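Local atomic coordinates of P43 (Trichuris muris, PDB entry 6QIX), a protein that is the major secreted protein of the whipworm, tethers to matrix and inhibits the function of the host cytokine interleukin-13. Residues 38-43 and 57-62; 63-68 and 112-117; 126-131 and 359-364. All blocks are in the same frame, centred on the assembly; numbering follows the deposited sequence.

Contact 1 (38-43 and 57-62); sequences PPQHMY and NLTGVM. With NAG (2-acetamido-2-deoxy-beta-D-glucopyranose), chain C; ACT (acetate ion), chain D.
Gln40, in the first turn of helix 39-49, reaches across to the backbone N of Leu58, the middle residue of a glycosylated Asx turn, showing how one side-chain amide can join a helix start to an irregular loop. Its CG stands opposite the backbone N (chi1 -178°), and a bend at chi2 of 65° swings the amide toward the loop. There Leu58 N donates to Gln40 OE1 in a nearly straight bond, with the donor tilted somewhat from the carbonyl plane; the modelled separation of 2.5 Å is unusually short, so its exact value is doubtful. The same amide gives its NE2 to the carbonyl of Arg56, so the loop backbone is gripped at two points and the rotation of the group is fixed.

This is the tight part of the contact. Leu58 is buried, its CD1 3.8 Å from Tyr43 CB and its side chain crossing that of Tyr43 at about a right angle. Pro39 CG lies 3.6 Å from Met62 O, close packing again. The tyrosine hydroxyl donates to an acetate ion, probably from the crystallisation liquor, at the ring edge, Tyr43 OH to acetate O being 2.9 Å; Tyr145 and Arg56 also bind this ion.

The contact thins toward Thr59, whose OG1 lies 3.9 Å from Gln40 CB without bonding to it. Beyond Thr59, whose O approaches C6 of the sugar, the loop passes to exposed Gly60. On this outer side the two ends of the Asn57 amide do different work: OD1 accepts from Thr59 N at 2.9 Å to close the Asx turn, while ND2 is bonded covalently to C1 of the N-acetylglucosamine at 1.5 Å.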
loop_
_atom_site.group_PDB
_atom_site.type_symbol
_atom_site.label_atom_id
_atom_site.label_comp_id
_atom_site.label_asym_id
_atom_site.label_seq_id
_atom_site.Cartn_x
_atom_site.Cartn_y
_atom_site.Cartn_z
ATOM N N PRO A 38 -5.257 -0.001 -17.858
ATOM C CA PRO A 38 -4.397 0.518 -16.790
ATOM C C PRO A 38 -5.093 1.264 -15.632
ATOM O O PRO A 38 -6.276 1.617 -15.747
ATOM C CB PRO A 38 -3.454 1.483 -17.526
ATOM C CG PRO A 38 -4.110 1.758 -18.866
ATOM C CD PRO A 38 -4.996 0.619 -19.169
ATOM N N PRO A 39 -4.345 1.479 -14.537
ATOM C CA PRO A 39 -4.951 2.090 -13.331
ATOM C C PRO A 39 -5.684 3.392 -13.614
ATOM O O PRO A 39 -6.808 3.608 -13.134
ATOM C CB PRO A 39 -3.737 2.320 -12.409
ATOM C CG PRO A 39 -2.773 1.213 -12.844
ATOM C CD PRO A 39 -2.936 1.099 -14.328
ATOM N N GLN A 40 -5.071 4.277 -14.393
ATOM C CA GLN A 40 -5.736 5.544 -14.706
ATOM C C GLN A 40 -7.095 5.305 -15.359
ATOM O O GLN A 40 -8.086 5.967 -15.025
ATOM C CB GLN A 40 -4.852 6.409 -15.608
ATOM C CG GLN A 40 -5.485 7.771 -15.938
ATOM C CD GLN A 40 -5.648 8.654 -14.705
ATOM O OE1 GLN A 40 -4.883 8.542 -13.748
ATOM N NE2 GLN A 40 -6.635 9.541 -14.731
ATOM N N HIS A 41 -7.165 4.361 -16.292
ATOM C CA HIS A 41 -8.433 4.077 -16.957
ATOM C C HIS A 41 -9.457 3.498 -15.991
ATOM O O HIS A 41 -10.629 3.894 -16.009
ATOM C CB HIS A 41 -8.213 3.104 -18.098
ATOM C CG HIS A 41 -9.465 2.730 -18.814
ATOM N ND1 HIS A 41 -9.991 1.457 -18.777
ATOM C CD2 HIS A 41 -10.301 3.466 -19.581
ATOM C CE1 HIS A 41 -11.084 1.418 -19.524
ATOM N NE2 HIS A 41 -11.300 2.629 -20.009
ATOM N N MET A 42 -9.040 2.552 -15.149
ATOM C CA MET A 42 -9.973 1.977 -14.183
ATOM C C MET A 42 -10.434 3.033 -13.181
ATOM O O MET A 42 -11.621 3.106 -12.848
ATOM C CB MET A 42 -9.329 0.776 -13.472
ATOM C CG MET A 42 -10.198 0.152 -12.388
ATOM S SD MET A 42 -9.386 -1.238 -11.555
ATOM C CE MET A 42 -9.458 -2.427 -12.906
ATOM N N TYR A 43 -9.509 3.862 -12.687
ATOM C CA TYR A 43 -9.900 4.956 -11.801
ATOM C C TYR A 43 -10.892 5.897 -12.492
ATOM O O TYR A 43 -11.870 6.353 -11.875
ATOM C CB TYR A 43 -8.647 5.712 -11.350
ATOM C CG TYR A 43 -8.936 7.111 -10.876
ATOM C CD1 TYR A 43 -9.574 7.324 -9.676
ATOM C CD2 TYR A 43 -8.579 8.222 -11.633
ATOM C CE1 TYR A 43 -9.847 8.632 -9.221
ATOM C CE2 TYR A 43 -8.858 9.498 -11.209
ATOM C CZ TYR A 43 -9.492 9.701 -10.007
ATOM O OH TYR A 43 -9.744 10.967 -9.577
ATOM N N ASN A 57 -4.353 12.343 -11.535
ATOM C CA ASN A 57 -3.529 11.732 -12.579
ATOM C C ASN A 57 -2.695 10.629 -11.936
ATOM O O ASN A 57 -1.707 10.912 -11.264
ATOM C CB ASN A 57 -2.640 12.762 -13.263
ATOM C CG ASN A 57 -1.640 12.129 -14.215
ATOM O OD1 ASN A 57 -1.708 10.930 -14.481
ATOM N ND2 ASN A 57 -0.695 12.936 -14.738
ATOM N N LEU A 58 -3.085 9.365 -12.151
ATOM C CA LEU A 58 -2.363 8.246 -11.560
ATOM C C LEU A 58 -1.335 7.647 -12.504
ATOM O O LEU A 58 -0.660 6.683 -12.132
ATOM C CB LEU A 58 -3.328 7.133 -11.124
ATOM C CG LEU A 58 -4.454 7.504 -10.172
ATOM C CD1 LEU A 58 -5.280 6.253 -9.781
ATOM C CD2 LEU A 58 -3.881 8.175 -8.923
ATOM N N THR A 59 -1.209 8.173 -13.713
ATOM C CA THR A 59 -0.228 7.638 -14.641
ATOM C C THR A 59 1.156 7.697 -14.022
ATOM O O THR A 59 1.565 8.731 -13.497
ATOM C CB THR A 59 -0.260 8.419 -15.951
ATOM O OG1 THR A 59 -1.588 8.383 -16.485
ATOM C CG2 THR A 59 0.707 7.807 -16.954
ATOM N N GLY A 60 1.885 6.588 -14.094
ATOM C CA GLY A 60 3.235 6.539 -13.571
ATOM C C GLY A 60 3.339 6.137 -12.119
ATOM O O GLY A 60 4.451 5.858 -11.643
ATOM N N VAL A 61 2.217 6.076 -11.405
ATOM C CA VAL A 61 2.257 5.739 -9.993
ATOM C C VAL A 61 2.353 4.236 -9.788
ATOM O O VAL A 61 3.086 3.772 -8.913
ATOM C CB VAL A 61 1.021 6.323 -9.286
ATOM C CG1 VAL A 61 1.014 5.932 -7.818
ATOM C CG2 VAL A 61 0.970 7.824 -9.458
ATOM N N MET A 62 1.606 3.446 -10.548
ATOM C CA MET A 62 1.663 2.000 -10.383
ATOM C C MET A 62 1.416 1.333 -11.733
ATOM O O MET A 62 0.583 0.437 -11.870
ATOM C CB MET A 62 0.669 1.524 -9.321
ATOM C CG MET A 62 -0.671 2.224 -9.327
ATOM S SD MET A 62 -1.979 1.202 -8.605
ATOM C CE MET A 62 -1.068 0.316 -7.342
HETATM C C1 NAG C . 0.313 12.433 -15.669
HETATM C C2 NAG C . 0.625 13.463 -16.753
HETATM C C3 NAG C . 1.655 12.903 -17.733
HETATM C C4 NAG C . 2.905 12.447 -16.990
HETATM C C5 NAG C . 2.536 11.453 -15.892
HETATM C C6 NAG C . 3.725 11.052 -15.038
HETATM C C7 NAG C . -1.213 15.027 -17.203
HETATM C C8 NAG C . -2.446 15.292 -18.011
HETATM N N2 NAG C . -0.585 13.870 -17.451
HETATM O O3 NAG C . 2.010 13.896 -18.688
HETATM O O4 NAG C . 3.816 11.836 -17.897
HETATM O O5 NAG C . 1.553 12.026 -15.011
HETATM O O6 NAG C . 3.932 11.921 -13.929
HETATM O O7 NAG C . -0.803 15.825 -16.357
HETATM C C ACT D . -11.434 10.390 -5.843
HETATM O O ACT D . -10.747 10.722 -6.825
HETATM O OXT ACT D . -11.188 10.552 -4.621
HETATM C CH3 ACT D . -12.731 9.634 -6.202
#

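Contact 2 (63-68 and 112-117); sequences DLPHGH and PKLPHL
The imidazole of His68 carries Pro112 on one face, with Pro112 CB 3.6 Å from the ring centroid and only 17° off the ring normal: a clear CH-pi contact. The methylene sits nearer the rim, being 3.5 Å from both His68 CE1 and His68 ND1, while the two side chains run antiparallel past one another. At the edge of the imidazole, in its plane, lies Pro65 O. That carbonyl also accepts from His68 N at 3.1 Å, closing a type II beta turn in which Gly67 takes the positive phi of the third position. With chi1 at -75°, the ring stands beside its own backbone N and is turned toward the proline.

The puckered ring of Pro65 fits among four residues of 112-117. Its CD meets Leu114 CD2 at 3.7 Å, the side chains crossing at about a right angle, and Pro65 CD is 4.0 Å from Pro112 CG. Pro65 CG packs against Lys113 O, 3.8 Å away, and Pro65 CB lies near Pro115 CD. Lys113 leaves its backbone away from 63-68, and its NZ forms a salt bridge with Glu159.

No hydrogen bond links these two loops, one between helix 39-49 and strand 79-85, the other leading from strand 109-112 to helix 126-129. Their union rests on dispersion and the CH-pi contact, with conformationally restricted prolines supplying shape rather than directed bonds.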
loop_
_atom_site.group_PDB
_atom_site.type_symbol
_atom_site.label_atom_id
_atom_site.label_comp_id
_atom_site.label_asym_id
_atom_site.label_seq_id
_atom_site.Cartn_x
_atom_site.Cartn_y
_atom_site.Cartn_z
ATOM N N ASP A 63 2.150 1.771 -12.748
ATOM C CA ASP A 63 2.063 1.161 -14.063
ATOM C C ASP A 63 3.010 -0.033 -14.147
ATOM O O ASP A 63 3.868 -0.246 -13.284
ATOM C CB ASP A 63 2.368 2.197 -15.144
ATOM C CG ASP A 63 1.278 3.258 -15.252
ATOM O OD1 ASP A 63 0.123 2.961 -14.860
ATOM O OD2 ASP A 63 1.570 4.375 -15.727
ATOM N N LEU A 64 2.824 -0.841 -15.207
ATOM C CA LEU A 64 3.734 -1.933 -15.461
ATOM C C LEU A 64 5.097 -1.384 -15.890
ATOM O O LEU A 64 5.195 -0.266 -16.428
ATOM C CB LEU A 64 3.173 -2.850 -16.536
ATOM C CG LEU A 64 1.834 -3.519 -16.284
ATOM C CD1 LEU A 64 1.494 -4.431 -17.505
ATOM C CD2 LEU A 64 1.878 -4.331 -14.985
ATOM N N PRO A 65 6.169 -2.143 -15.662
ATOM C CA PRO A 65 7.498 -1.627 -15.997
ATOM C C PRO A 65 7.605 -1.280 -17.473
ATOM O O PRO A 65 6.967 -1.893 -18.328
ATOM C CB PRO A 65 8.447 -2.768 -15.610
ATOM C CG PRO A 65 7.580 -3.951 -15.251
ATOM C CD PRO A 65 6.230 -3.423 -14.927
ATOM N N HIS A 66 8.420 -0.268 -17.755
ATOM C CA HIS A 66 8.510 0.306 -19.091
ATOM C C HIS A 66 8.565 -0.779 -20.155
ATOM O O HIS A 66 9.315 -1.753 -20.041
ATOM C CB HIS A 66 9.754 1.198 -19.193
ATOM C CG HIS A 66 10.065 1.640 -20.595
ATOM N ND1 HIS A 66 11.152 1.169 -21.304
ATOM C CD2 HIS A 66 9.419 2.494 -21.424
ATOM C CE1 HIS A 66 11.162 1.715 -22.509
ATOM N NE2 HIS A 66 10.121 2.523 -22.607
ATOM N N GLY A 67 7.751 -0.608 -21.183
ATOM C CA GLY A 67 7.758 -1.511 -22.304
ATOM C C GLY A 67 6.780 -2.661 -22.221
ATOM O O GLY A 67 6.687 -3.445 -23.178
ATOM N N HIS A 68 6.054 -2.811 -21.121
ATOM C CA HIS A 68 5.192 -3.966 -20.961
ATOM C C HIS A 68 3.745 -3.576 -21.207
ATOM O O HIS A 68 3.234 -2.635 -20.593
ATOM C CB HIS A 68 5.361 -4.587 -19.580
ATOM C CG HIS A 68 6.628 -5.373 -19.431
ATOM N ND1 HIS A 68 6.720 -6.710 -19.766
ATOM C CD2 HIS A 68 7.860 -5.006 -19.000
ATOM C CE1 HIS A 68 7.949 -7.136 -19.524
ATOM N NE2 HIS A 68 8.659 -6.122 -19.057
ATOM N N PRO A 112 4.528 -9.244 -15.958
ATOM C CA PRO A 112 5.971 -9.169 -15.699
ATOM C C PRO A 112 6.283 -9.058 -14.221
ATOM O O PRO A 112 5.483 -8.542 -13.423
ATOM C CB PRO A 112 6.404 -7.890 -16.433
ATOM C CG PRO A 112 5.189 -7.004 -16.343
ATOM C CD PRO A 112 3.987 -7.980 -16.504
ATOM N N LYS A 113 7.476 -9.514 -13.855
ATOM C CA LYS A 113 7.983 -9.215 -12.519
ATOM C C LYS A 113 8.218 -7.721 -12.375
ATOM O O LYS A 113 8.684 -7.078 -13.308
ATOM C CB LYS A 113 9.278 -9.968 -12.253
ATOM C CG LYS A 113 9.057 -11.478 -12.270
ATOM C CD LYS A 113 10.338 -12.255 -12.494
ATOM C CE LYS A 113 11.305 -12.036 -11.364
ATOM N NZ LYS A 113 12.251 -13.157 -11.277
ATOM N N LEU A 114 7.905 -7.166 -11.179
ATOM C CA LEU A 114 8.138 -5.738 -10.895
ATOM C C LEU A 114 9.536 -5.529 -10.325
ATOM O O LEU A 114 10.005 -6.344 -9.515
ATOM C CB LEU A 114 7.094 -5.205 -9.894
ATOM C CG LEU A 114 5.652 -5.471 -10.323
ATOM C CD1 LEU A 114 4.640 -5.118 -9.228
ATOM C CD2 LEU A 114 5.384 -4.732 -11.612
ATOM N N PRO A 115 10.204 -4.425 -10.687
ATOM C CA PRO A 115 11.522 -4.130 -10.100
ATOM C C PRO A 115 11.475 -4.187 -8.578
ATOM O O PRO A 115 10.609 -3.578 -7.947
ATOM C CB PRO A 115 11.842 -2.710 -10.611
ATOM C CG PRO A 115 11.011 -2.550 -11.873
ATOM C CD PRO A 115 9.785 -3.461 -11.712
ATOM N N HIS A 116 12.374 -4.989 -7.995
ATOM C CA HIS A 116 12.550 -5.048 -6.543
ATOM C C HIS A 116 11.444 -5.786 -5.822
ATOM O O HIS A 116 11.692 -6.384 -4.770
ATOM C CB HIS A 116 12.649 -3.633 -5.953
ATOM C CG HIS A 116 13.684 -2.798 -6.628
ATOM N ND1 HIS A 116 15.022 -3.102 -6.575
ATOM C CD2 HIS A 116 13.576 -1.701 -7.405
ATOM C CE1 HIS A 116 15.700 -2.235 -7.301
ATOM N NE2 HIS A 116 14.846 -1.374 -7.820
ATOM N N LEU A 117 10.213 -5.691 -6.320
ATOM C CA LEU A 117 9.068 -6.294 -5.633
ATOM C C LEU A 117 8.712 -7.679 -6.180
ATOM O O LEU A 117 7.955 -8.435 -5.531
ATOM C CB LEU A 117 7.854 -5.360 -5.745
ATOM C CG LEU A 117 7.627 -4.317 -4.655
ATOM C CD1 LEU A 117 8.824 -3.543 -4.244
ATOM C CD2 LEU A 117 6.481 -3.345 -5.113
#

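Contact 3 (126-131 and 359-364); sequences EKLKQC and KEYCKR. With ACT (acetate ion), chain G.
Cys131 and Cys362 meet in a disulfide that ties the 3-10 turn following helix 126-129 to the 3-10 turn after strand 356-358, more than two hundred residues later. Both sulfurs lie opposite their own carbonyl carbons, which points them at each other from the two backbones. The bond, 2.1 Å from Cys131 SG to Cys362 SG, is left-handed, and its chi3 of -55° is well short of the usual value near -90°. The two methylenes are accordingly crowded, with Cys131 CB 3.4 Å from Cys362 CB.

Beside the bridge stands Tyr361, its ring carbon CG placed between the backbone N and the carbonyl carbon (chi1 63°). This rotamer brings the ring against Leu128 and the disulfide: Leu128 CD2 approaches it obliquely, 3.9 Å from Tyr361 CE1, and Cys131 SG also comes in at a slant, a sulfur-aromatic contact. Farther out, Lys127 runs extended until a bend at chi4, and crosses the tyrosine at about a right angle with CE 3.5 Å from Tyr361 OH.

A water in the plane of the ring lies 2.8 Å from Tyr361 OH; it accepts from Lys359 NZ, which also bonds to His345, and weakly from Lys127 NZ. Another water donates to both Cys131 O, at 2.8 Å, and Cys362 O, at 2.7 Å, bridging the backbones beside the disulfide.

The chemistry is thus covalent at its centre and hydrated at its margins. The sulfur bridge fixes the distance between segments that share no direct hydrogen bond, while water, as a common acceptor, would be expected to ease the proximity of two lysine ammonium groups.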
loop_
_atom_site.group_PDB
_atom_site.type_symbol
_atom_site.label_atom_id
_atom_site.label_comp_id
_atom_site.label_asym_id
_atom_site.label_seq_id
_atom_site.Cartn_x
_atom_site.Cartn_y
_atom_site.Cartn_z
ATOM N N GLU A 126 -0.805 -0.371 -1.730
ATOM C CA GLU A 126 -0.560 0.350 -0.487
ATOM C C GLU A 126 -0.065 1.772 -0.756
ATOM O O GLU A 126 -0.264 2.671 0.072
ATOM C CB GLU A 126 0.451 -0.406 0.383
ATOM C CG GLU A 126 -0.048 -1.714 0.977
ATOM C CD GLU A 126 -1.137 -1.572 2.065
ATOM O OE1 GLU A 126 -1.229 -0.511 2.736
ATOM O OE2 GLU A 126 -1.899 -2.580 2.244
ATOM N N LYS A 127 0.611 1.983 -1.887
ATOM C CA LYS A 127 1.096 3.320 -2.233
ATOM C C LYS A 127 -0.050 4.315 -2.323
ATOM O O LYS A 127 0.077 5.485 -1.893
ATOM C CB LYS A 127 1.825 3.240 -3.568
ATOM C CG LYS A 127 2.372 4.539 -4.125
ATOM C CD LYS A 127 3.494 4.262 -5.145
ATOM C CE LYS A 127 4.040 5.527 -5.822
ATOM N NZ LYS A 127 5.548 5.555 -5.849
ATOM N N LEU A 128 -1.185 3.862 -2.881
ATOM C CA LEU A 128 -2.361 4.712 -3.021
ATOM C C LEU A 128 -3.175 4.772 -1.733
ATOM O O LEU A 128 -3.677 5.838 -1.379
ATOM C CB LEU A 128 -3.237 4.229 -4.167
ATOM C CG LEU A 128 -2.634 4.387 -5.553
ATOM C CD1 LEU A 128 -3.604 3.946 -6.621
ATOM C CD2 LEU A 128 -2.220 5.805 -5.803
ATOM N N LYS A 129 -3.311 3.657 -1.028
ATOM C CA LYS A 129 -3.981 3.666 0.269
ATOM C C LYS A 129 -3.311 4.664 1.207
ATOM O O LYS A 129 -3.981 5.343 1.998
ATOM C CB LYS A 129 -3.974 2.250 0.879
ATOM C CG LYS A 129 -4.753 1.236 0.082
ATOM C CD LYS A 129 -4.423 -0.168 0.559
ATOM C CE LYS A 129 -5.262 -0.568 1.721
ATOM N NZ LYS A 129 -5.051 -2.038 2.073
ATOM N N GLN A 130 -2.000 4.827 1.085
ATOM C CA GLN A 130 -1.292 5.705 2.000
ATOM C C GLN A 130 -1.590 7.171 1.744
ATOM O O GLN A 130 -1.222 8.019 2.582
ATOM C CB GLN A 130 0.206 5.377 1.924
ATOM C CG GLN A 130 0.520 4.090 2.690
ATOM C CD GLN A 130 1.920 3.578 2.479
ATOM O OE1 GLN A 130 2.733 4.237 1.865
ATOM N NE2 GLN A 130 2.190 2.374 2.928
ATOM N N CYS A 131 -2.290 7.503 0.658
ATOM C CA CYS A 131 -2.708 8.887 0.484
ATOM C C CYS A 131 -3.587 9.321 1.642
ATOM O O CYS A 131 -3.667 10.517 1.958
ATOM C CB CYS A 131 -3.486 9.070 -0.821
ATOM S SG CYS A 131 -2.486 8.834 -2.330
ATOM N N LYS A 359 1.622 15.067 -2.102
ATOM C CA LYS A 359 1.705 14.759 -3.523
ATOM C C LYS A 359 0.358 14.981 -4.220
ATOM O O LYS A 359 -0.713 14.713 -3.658
ATOM C CB LYS A 359 2.166 13.324 -3.693
ATOM C CG LYS A 359 3.636 13.083 -3.356
ATOM C CD LYS A 359 4.008 11.605 -3.650
ATOM C CE LYS A 359 5.375 11.240 -3.037
ATOM N NZ LYS A 359 5.673 9.738 -3.173
ATOM N N GLU A 360 0.411 15.473 -5.469
ATOM C CA GLU A 360 -0.812 15.960 -6.100
ATOM C C GLU A 360 -1.860 14.858 -6.220
ATOM O O GLU A 360 -3.053 15.104 -6.000
ATOM C CB GLU A 360 -0.524 16.553 -7.475
ATOM C CG GLU A 360 -1.738 17.227 -8.064
ATOM C CD GLU A 360 -2.098 18.553 -7.387
ATOM O OE1 GLU A 360 -1.267 19.126 -6.618
ATOM O OE2 GLU A 360 -3.227 19.048 -7.657
ATOM N N TYR A 361 -1.443 13.641 -6.575
ATOM C CA TYR A 361 -2.440 12.603 -6.795
ATOM C C TYR A 361 -3.022 12.093 -5.487
ATOM O O TYR A 361 -4.017 11.370 -5.529
ATOM C CB TYR A 361 -1.868 11.422 -7.611
ATOM C CG TYR A 361 -0.736 10.660 -6.970
ATOM C CD1 TYR A 361 -0.969 9.631 -6.057
ATOM C CD2 TYR A 361 0.576 10.955 -7.289
ATOM C CE1 TYR A 361 0.068 8.966 -5.481
ATOM C CE2 TYR A 361 1.611 10.272 -6.728
ATOM C CZ TYR A 361 1.358 9.292 -5.822
ATOM O OH TYR A 361 2.415 8.607 -5.264
ATOM N N CYS A 362 -2.456 12.481 -4.341
ATOM C CA CYS A 362 -2.996 12.078 -3.046
ATOM C C CYS A 362 -3.950 13.089 -2.441
ATOM O O CYS A 362 -4.595 12.773 -1.440
ATOM C CB CYS A 362 -1.889 11.851 -2.003
ATOM S SG CYS A 362 -1.028 10.308 -2.184
ATOM N N LYS A 363 -4.027 14.294 -2.987
ATOM C CA LYS A 363 -4.806 15.350 -2.365
ATOM C C LYS A 363 -6.275 14.972 -2.289
ATOM O O LYS A 363 -6.813 14.307 -3.182
ATOM C CB LYS A 363 -4.637 16.649 -3.153
ATOM C CG LYS A 363 -3.359 17.410 -2.787
ATOM C CD LYS A 363 -3.139 18.651 -3.632
ATOM C CE LYS A 363 -1.824 19.299 -3.251
ATOM N NZ LYS A 363 -1.482 20.437 -4.134
ATOM N N ARG A 364 -6.927 15.388 -1.199
ATOM C CA ARG A 364 -8.374 15.266 -1.114
ATOM C C ARG A 364 -9.008 16.014 -2.279
ATOM O O ARG A 364 -8.442 16.971 -2.810
ATOM C CB ARG A 364 -8.884 15.798 0.228
ATOM C CG ARG A 364 -8.723 14.787 1.355
ATOM C CD ARG A 364 -9.159 15.334 2.687
ATOM N NE ARG A 364 -10.607 15.320 2.822
ATOM C CZ ARG A 364 -11.267 15.762 3.888
ATOM N NH1 ARG A 364 -10.610 16.260 4.923
ATOM N NH2 ARG A 364 -12.590 15.711 3.911
HETATM C C ACT G . -13.285 13.822 1.270
HETATM O O ACT G . -13.965 14.459 2.124
HETATM O OXT ACT G . -12.113 14.040 0.872
HETATM C CH3 ACT G . -13.943 12.578 0.641
HETATM O O HOH W 1 5.098 8.927 -6.135
HETATM O O HOH W 2 -5.116 12.766 1.173
#

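Contacts 1 and 2 lie at the surface, whereas contact 3 is partly buried and nearer the middle of the chain. The loop between helix 39-49 and strand 79-85 serves the first two in succession, and Pro39 CD touches Asp63 OD1 at 3.6 Å where they adjoin. Contact 3 joins sequence-distant parts, yet abuts contact 1, where Val61 CG2 packs on Tyr361 CE2 at 3.7 Å and Met62 rests on Leu128. Contacts 2 and 3 do not touch. Chemistry shifts accordingly: a directed amide bond beside a glycan in 38-43/57-62, mainly apolar and CH-pi packing with no hydrogen bond across in 63-68/112-117, and a covalent bridge in 126-131/359-364.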